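Local coordinates for elicitor protein Hrip2 (Magnaporthe oryzae, PDB 5FID) that probably acts as a protein elicitor of the rice blast fungus, a small disulfide-bonded protein perceived by plants as a trigger of defence responses, at residues 78-92 with 95-109. The protein carries 1 engineered substitution. Numbering follows the deposited sequence.
Sequences YELSSEWGNPFADKR and LSPGAGCQDFNCAPN
Tyr78 and Leu80, on one side of strand 78-81, press into residues 95-106 and show how two beta sheets are closed face to face. Leu80 CB sits over the centre of the Phe104 ring, only 7° off the normal, a CH-pi contact. Leu95 CD2 reaches the same Leu80 CB at 3.7 Å. Leu80 CD2 lies against the sulfur of Cys106, itself in a disulfide with Cys113. With CG between the backbone N and the carbonyl carbon (chi1 44°), the Tyr78 ring is carried across Pro97, whose CB covers one face. Its buried hydroxyl, Tyr78 OH, donates to Gln102 O at 2.6 Å, in the carbonyl plane, and so ties the strand to the 97-103 loop beside the Cys101-Cys125 disulfide.

Toward solvent the contact changes character. Arg92, its chain bent at chi3 (-59°), lays one guanidinium face over Ala107 CA, while Arg92 NH1 donates a hydrogen bond to Asn105 OD1 at 2.8 Å from above the amide plane. Backbone polar atoms take part too: Asn109 N donates to Ala89 O at 2.7 Å, and Pro108 CA makes a CA-H...O contact with Lys91 O at 3.4 Å. A water lies 2.8 Å from both Lys91 O and Ala107 O.

Apolar side chains of strand 75-81 in the antiparallel sheet thus stack on edge strand 104-106 of the mixed sheet and its hairpin neighbour 93-96, consistent with a beta sandwich.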
loop_
_atom_site.group_PDB
_atom_site.type_symbol
_atom_site.label_atom_id
_atom_site.label_comp_id
_atom_site.label_asym_id
_atom_site.label_seq_id
_atom_site.Cartn_x
_atom_site.Cartn_y
_atom_site.Cartn_z
ATOM N N TYR A 78 -0.792 1.481 5.943
ATOM C CA TYR A 78 -1.975 2.010 6.617
ATOM C C TYR A 78 -3.206 1.782 5.751
ATOM O O TYR A 78 -3.152 1.906 4.525
ATOM C CB TYR A 78 -1.814 3.511 6.928
ATOM C CG TYR A 78 -1.230 4.271 5.765
ATOM C CD1 TYR A 78 0.139 4.279 5.543
ATOM C CD2 TYR A 78 -2.041 4.957 4.876
ATOM C CE1 TYR A 78 0.688 4.944 4.464
ATOM C CE2 TYR A 78 -1.499 5.630 3.801
ATOM C CZ TYR A 78 -0.136 5.617 3.600
ATOM O OH TYR A 78 0.413 6.279 2.513
ATOM N N GLU A 79 -4.318 1.455 6.401
ATOM C CA GLU A 79 -5.554 1.121 5.711
ATOM C C GLU A 79 -6.709 1.787 6.439
ATOM O O GLU A 79 -6.827 1.671 7.660
ATOM C CB GLU A 79 -5.757 -0.395 5.720
ATOM C CG GLU A 79 -7.096 -0.883 5.152
ATOM C CD GLU A 79 -7.234 -2.399 5.185
ATOM O OE1 GLU A 79 -6.441 -3.068 5.894
ATOM O OE2 GLU A 79 -8.142 -2.939 4.498
ATOM N N LEU A 80 -7.547 2.491 5.690
ATOM C CA LEU A 80 -8.772 3.069 6.238
ATOM C C LEU A 80 -9.929 2.208 5.754
ATOM O O LEU A 80 -10.301 2.271 4.587
ATOM C CB LEU A 80 -8.944 4.512 5.756
ATOM C CG LEU A 80 -10.184 5.248 6.278
ATOM C CD1 LEU A 80 -10.115 5.397 7.789
ATOM C CD2 LEU A 80 -10.305 6.622 5.618
ATOM N N SER A 81 -10.502 1.398 6.649
ATOM C CA SER A 81 -11.425 0.344 6.218
ATOM C C SER A 81 -12.842 0.494 6.741
ATOM O O SER A 81 -13.051 0.764 7.923
ATOM C CB SER A 81 -10.886 -1.020 6.636
ATOM O OG SER A 81 -11.782 -2.059 6.273
ATOM N N SER A 82 -13.818 0.311 5.852
ATOM C CA SER A 82 -15.218 0.223 6.268
ATOM C C SER A 82 -15.741 -1.211 6.169
ATOM O O SER A 82 -16.956 -1.423 6.090
ATOM C CB SER A 82 -16.100 1.149 5.427
ATOM O OG SER A 82 -16.091 0.767 4.057
ATOM N N GLU A 83 -14.835 -2.191 6.193
ATOM C CA GLU A 83 -15.206 -3.604 6.040
ATOM C C GLU A 83 -16.083 -4.140 7.160
ATOM O O GLU A 83 -16.800 -5.124 6.971
ATOM C CB GLU A 83 -13.959 -4.489 5.948
ATOM C CG GLU A 83 -13.183 -4.387 4.659
ATOM C CD GLU A 83 -11.823 -5.030 4.785
ATOM O OE1 GLU A 83 -11.002 -4.535 5.603
ATOM O OE2 GLU A 83 -11.573 -6.034 4.082
ATOM N N TRP A 84 -16.010 -3.513 8.331
ATOM C CA TRP A 84 -16.830 -3.941 9.466
ATOM C C TRP A 84 -17.921 -2.935 9.801
ATOM O O TRP A 84 -18.655 -3.116 10.779
ATOM C CB TRP A 84 -15.963 -4.165 10.712
ATOM C CG TRP A 84 -14.779 -5.076 10.477
ATOM C CD1 TRP A 84 -14.631 -5.987 9.473
ATOM C CD2 TRP A 84 -13.583 -5.150 11.268
ATOM N NE1 TRP A 84 -13.416 -6.629 9.590
ATOM C CE2 TRP A 84 -12.752 -6.131 10.682
ATOM C CE3 TRP A 84 -13.130 -4.472 12.403
ATOM C CZ2 TRP A 84 -11.495 -6.464 11.206
ATOM C CZ3 TRP A 84 -11.883 -4.808 12.928
ATOM C CH2 TRP A 84 -11.078 -5.790 12.323
ATOM N N GLY A 85 -18.015 -1.876 9.001
ATOM C CA GLY A 85 -18.977 -0.811 9.235
ATOM C C GLY A 85 -18.350 0.565 9.033
ATOM O O GLY A 85 -17.156 0.672 8.804
ATOM N N ASN A 86 -19.161 1.616 9.096
ATOM C CA ASN A 86 -18.661 2.986 9.069
ATOM C C ASN A 86 -19.712 3.956 9.571
ATOM O O ASN A 86 -20.592 4.368 8.812
ATOM C CB ASN A 86 -18.218 3.427 7.671
ATOM C CG ASN A 86 -17.629 4.836 7.678
ATOM O OD1 ASN A 86 -17.391 5.420 8.749
ATOM N ND2 ASN A 86 -17.387 5.388 6.497
ATOM N N PRO A 87 -19.613 4.331 10.854
ATOM C CA PRO A 87 -20.560 5.234 11.511
ATOM C C PRO A 87 -20.464 6.632 10.932
ATOM O O PRO A 87 -21.356 7.456 11.163
ATOM C CB PRO A 87 -20.068 5.258 12.964
ATOM C CG PRO A 87 -19.251 4.035 13.127
ATOM C CD PRO A 87 -18.603 3.814 11.792
ATOM N N PHE A 88 -19.388 6.885 10.187
ATOM C CA PHE A 88 -19.074 8.224 9.696
ATOM C C PHE A 88 -19.227 8.328 8.194
ATOM O O PHE A 88 -18.671 9.226 7.571
ATOM C CB PHE A 88 -17.651 8.611 10.109
ATOM C CG PHE A 88 -17.311 8.218 11.521
ATOM C CD1 PHE A 88 -17.723 8.996 12.595
ATOM C CD2 PHE A 88 -16.586 7.068 11.776
ATOM C CE1 PHE A 88 -17.416 8.632 13.898
ATOM C CE2 PHE A 88 -16.276 6.696 13.076
ATOM C CZ PHE A 88 -16.693 7.481 14.142
ATOM N N ALA A 89 -20.008 7.418 7.618
ATOM C CA ALA A 89 -20.221 7.376 6.173
ATOM C C ALA A 89 -20.769 8.681 5.570
ATOM O O ALA A 89 -20.452 9.030 4.429
ATOM C CB ALA A 89 -21.131 6.206 5.830
ATOM N N ASP A 90 -21.572 9.399 6.347
ATOM C CA ASP A 90 -22.196 10.643 5.902
ATOM C C ASP A 90 -21.286 11.870 6.071
ATOM O O ASP A 90 -21.699 12.992 5.776
ATOM C CB ASP A 90 -23.500 10.876 6.685
ATOM C CG ASP A 90 -23.271 10.988 8.194
ATOM O OD1 ASP A 90 -22.355 10.323 8.723
ATOM O OD2 ASP A 90 -24.013 11.746 8.865
ATOM N N LYS A 91 -20.064 11.656 6.557
ATOM C CA LYS A 91 -19.128 12.753 6.828
ATOM C C LYS A 91 -17.796 12.524 6.120
ATOM O O LYS A 91 -17.580 11.475 5.517
ATOM C CB LYS A 91 -18.881 12.879 8.329
ATOM C CG LYS A 91 -20.122 13.160 9.142
ATOM C CD LYS A 91 -20.700 14.539 8.806
ATOM C CE LYS A 91 -21.924 14.819 9.661
ATOM N NZ LYS A 91 -22.499 13.526 10.131
ATOM N N ARG A 92 -16.900 13.505 6.189
ATOM C CA ARG A 92 -15.581 13.347 5.585
ATOM C C ARG A 92 -14.628 12.673 6.574
ATOM O O ARG A 92 -14.599 13.020 7.759
ATOM C CB ARG A 92 -15.018 14.707 5.154
ATOM C CG ARG A 92 -13.634 14.628 4.511
ATOM C CD ARG A 92 -13.216 15.964 3.901
ATOM N NE ARG A 92 -14.157 16.404 2.876
ATOM C CZ ARG A 92 -14.067 16.106 1.583
ATOM N NH1 ARG A 92 -13.067 15.364 1.125
ATOM N NH2 ARG A 92 -14.983 16.560 0.743
ATOM N N LEU A 95 -7.254 9.937 6.223
ATOM C CA LEU A 95 -6.200 9.191 6.898
ATOM C C LEU A 95 -4.927 9.479 6.132
ATOM O O LEU A 95 -4.839 9.196 4.936
ATOM C CB LEU A 95 -6.492 7.687 6.898
ATOM C CG LEU A 95 -5.407 6.811 7.549
ATOM C CD1 LEU A 95 -5.405 6.992 9.057
ATOM C CD2 LEU A 95 -5.594 5.333 7.192
ATOM N N SER A 96 -3.942 10.058 6.805
ATOM C CA SER A 96 -2.723 10.480 6.120
ATOM C C SER A 96 -1.477 10.047 6.887
ATOM O O SER A 96 -1.457 10.092 8.113
ATOM C CB SER A 96 -2.737 12.000 5.987
ATOM O OG SER A 96 -1.483 12.481 5.541
ATOM N N PRO A 97 -0.419 9.641 6.167
ATOM C CA PRO A 97 0.840 9.304 6.829
ATOM C C PRO A 97 1.776 10.502 6.853
ATOM O O PRO A 97 2.957 10.338 7.166
ATOM C CB PRO A 97 1.432 8.246 5.900
ATOM C CG PRO A 97 1.022 8.747 4.533
ATOM C CD PRO A 97 -0.382 9.310 4.729
ATOM N N GLY A 98 1.265 11.684 6.527
ATOM C CA GLY A 98 2.120 12.843 6.359
ATOM C C GLY A 98 2.400 13.058 4.879
ATOM O O GLY A 98 1.792 12.409 4.019
ATOM N N ALA A 99 3.334 13.949 4.571
ATOM C CA ALA A 99 3.596 14.312 3.179
ATOM C C ALA A 99 4.288 13.210 2.366
ATOM O O ALA A 99 4.992 12.342 2.916
ATOM C CB ALA A 99 4.410 15.587 3.122
ATOM N N GLY A 100 4.083 13.246 1.051
ATOM C CA GLY A 100 4.882 12.444 0.139
ATOM C C GLY A 100 4.366 11.049 -0.190
ATOM O O GLY A 100 5.074 10.271 -0.838
ATOM N N CYS A 101 3.152 10.721 0.248
ATOM C CA CYS A 101 2.596 9.384 0.028
ATOM C C CYS A 101 1.092 9.447 -0.205
ATOM O O CYS A 101 0.445 10.405 0.214
ATOM C CB CYS A 101 2.889 8.479 1.228
ATOM S SG CYS A 101 4.647 8.258 1.592
ATOM N N GLN A 102 0.537 8.425 -0.850
ATOM C CA GLN A 102 -0.903 8.381 -1.107
ATOM C C GLN A 102 -1.703 8.357 0.204
ATOM O O GLN A 102 -1.355 7.629 1.142
ATOM C CB GLN A 102 -1.268 7.181 -1.998
ATOM C CG GLN A 102 -2.658 7.284 -2.636
ATOM C CD GLN A 102 -2.760 6.592 -3.993
ATOM O OE1 GLN A 102 -1.752 6.233 -4.606
ATOM N NE2 GLN A 102 -3.990 6.407 -4.472
ATOM N N ASP A 103 -2.751 9.180 0.261
ATOM C CA ASP A 103 -3.587 9.335 1.453
ATOM C C ASP A 103 -4.987 8.804 1.183
ATOM O O ASP A 103 -5.325 8.435 0.056
ATOM C CB ASP A 103 -3.739 10.825 1.823
ATOM C CG ASP A 103 -2.465 11.441 2.383
ATOM O OD1 ASP A 103 -1.409 10.783 2.340
ATOM O OD2 ASP A 103 -2.512 12.606 2.846
ATOM N N PHE A 104 -5.805 8.798 2.229
ATOM C CA PHE A 104 -7.244 8.660 2.077
ATOM C C PHE A 104 -7.851 10.026 2.348
ATOM O O PHE A 104 -7.580 10.644 3.389
ATOM C CB PHE A 104 -7.811 7.691 3.114
ATOM C CG PHE A 104 -7.486 6.244 2.861
ATOM C CD1 PHE A 104 -8.389 5.424 2.194
ATOM C CD2 PHE A 104 -6.307 5.689 3.330
ATOM C CE1 PHE A 104 -8.114 4.081 1.982
ATOM C CE2 PHE A 104 -6.028 4.342 3.118
ATOM C CZ PHE A 104 -6.933 3.541 2.443
ATOM N N ASN A 105 -8.665 10.517 1.426
ATOM C CA ASN A 105 -9.498 11.674 1.723
ATOM C C ASN A 105 -10.893 11.334 1.236
ATOM O O ASN A 105 -11.233 11.556 0.076
ATOM C CB ASN A 105 -8.957 12.946 1.061
ATOM C CG ASN A 105 -9.846 14.153 1.307
ATOM O OD1 ASN A 105 -10.776 14.104 2.113
ATOM N ND2 ASN A 105 -9.562 15.251 0.608
ATOM N N CYS A 106 -11.687 10.766 2.137
ATOM C CA CYS A 106 -12.976 10.195 1.777
ATOM C C CYS A 106 -14.100 11.186 2.021
ATOM O O CYS A 106 -14.456 11.494 3.165
ATOM C CB CYS A 106 -13.208 8.873 2.528
ATOM S SG CYS A 106 -11.982 7.568 2.110
ATOM N N ALA A 107 -14.646 11.696 0.923
ATOM C CA ALA A 107 -15.709 12.683 0.972
ATOM C C ALA A 107 -16.944 12.068 1.607
ATOM O O ALA A 107 -17.083 10.837 1.629
ATOM C CB ALA A 107 -16.020 13.175 -0.445
ATOM N N PRO A 108 -17.842 12.912 2.136
ATOM C CA PRO A 108 -19.129 12.423 2.636
ATOM C C PRO A 108 -19.820 11.508 1.625
ATOM O O PRO A 108 -19.898 11.854 0.440
ATOM C CB PRO A 108 -19.934 13.711 2.814
ATOM C CG PRO A 108 -18.892 14.731 3.187
ATOM C CD PRO A 108 -17.661 14.358 2.391
ATOM N N ASN A 109 -20.281 10.353 2.100
ATOM C CA ASN A 109 -20.991 9.356 1.286
ATOM C C ASN A 109 -20.248 8.759 0.089
ATOM O O ASN A 109 -20.861 8.128 -0.771
ATOM C CB ASN A 109 -22.366 9.868 0.857
ATOM C CG ASN A 109 -23.271 10.144 2.040
ATOM O OD1 ASN A 109 -23.664 9.222 2.772
ATOM N ND2 ASN A 109 -23.603 11.409 2.240
HETATM O O HOH W 1 -23.807 13.333 4.031
HETATM O O HOH W 2 -17.301 9.207 3.903
#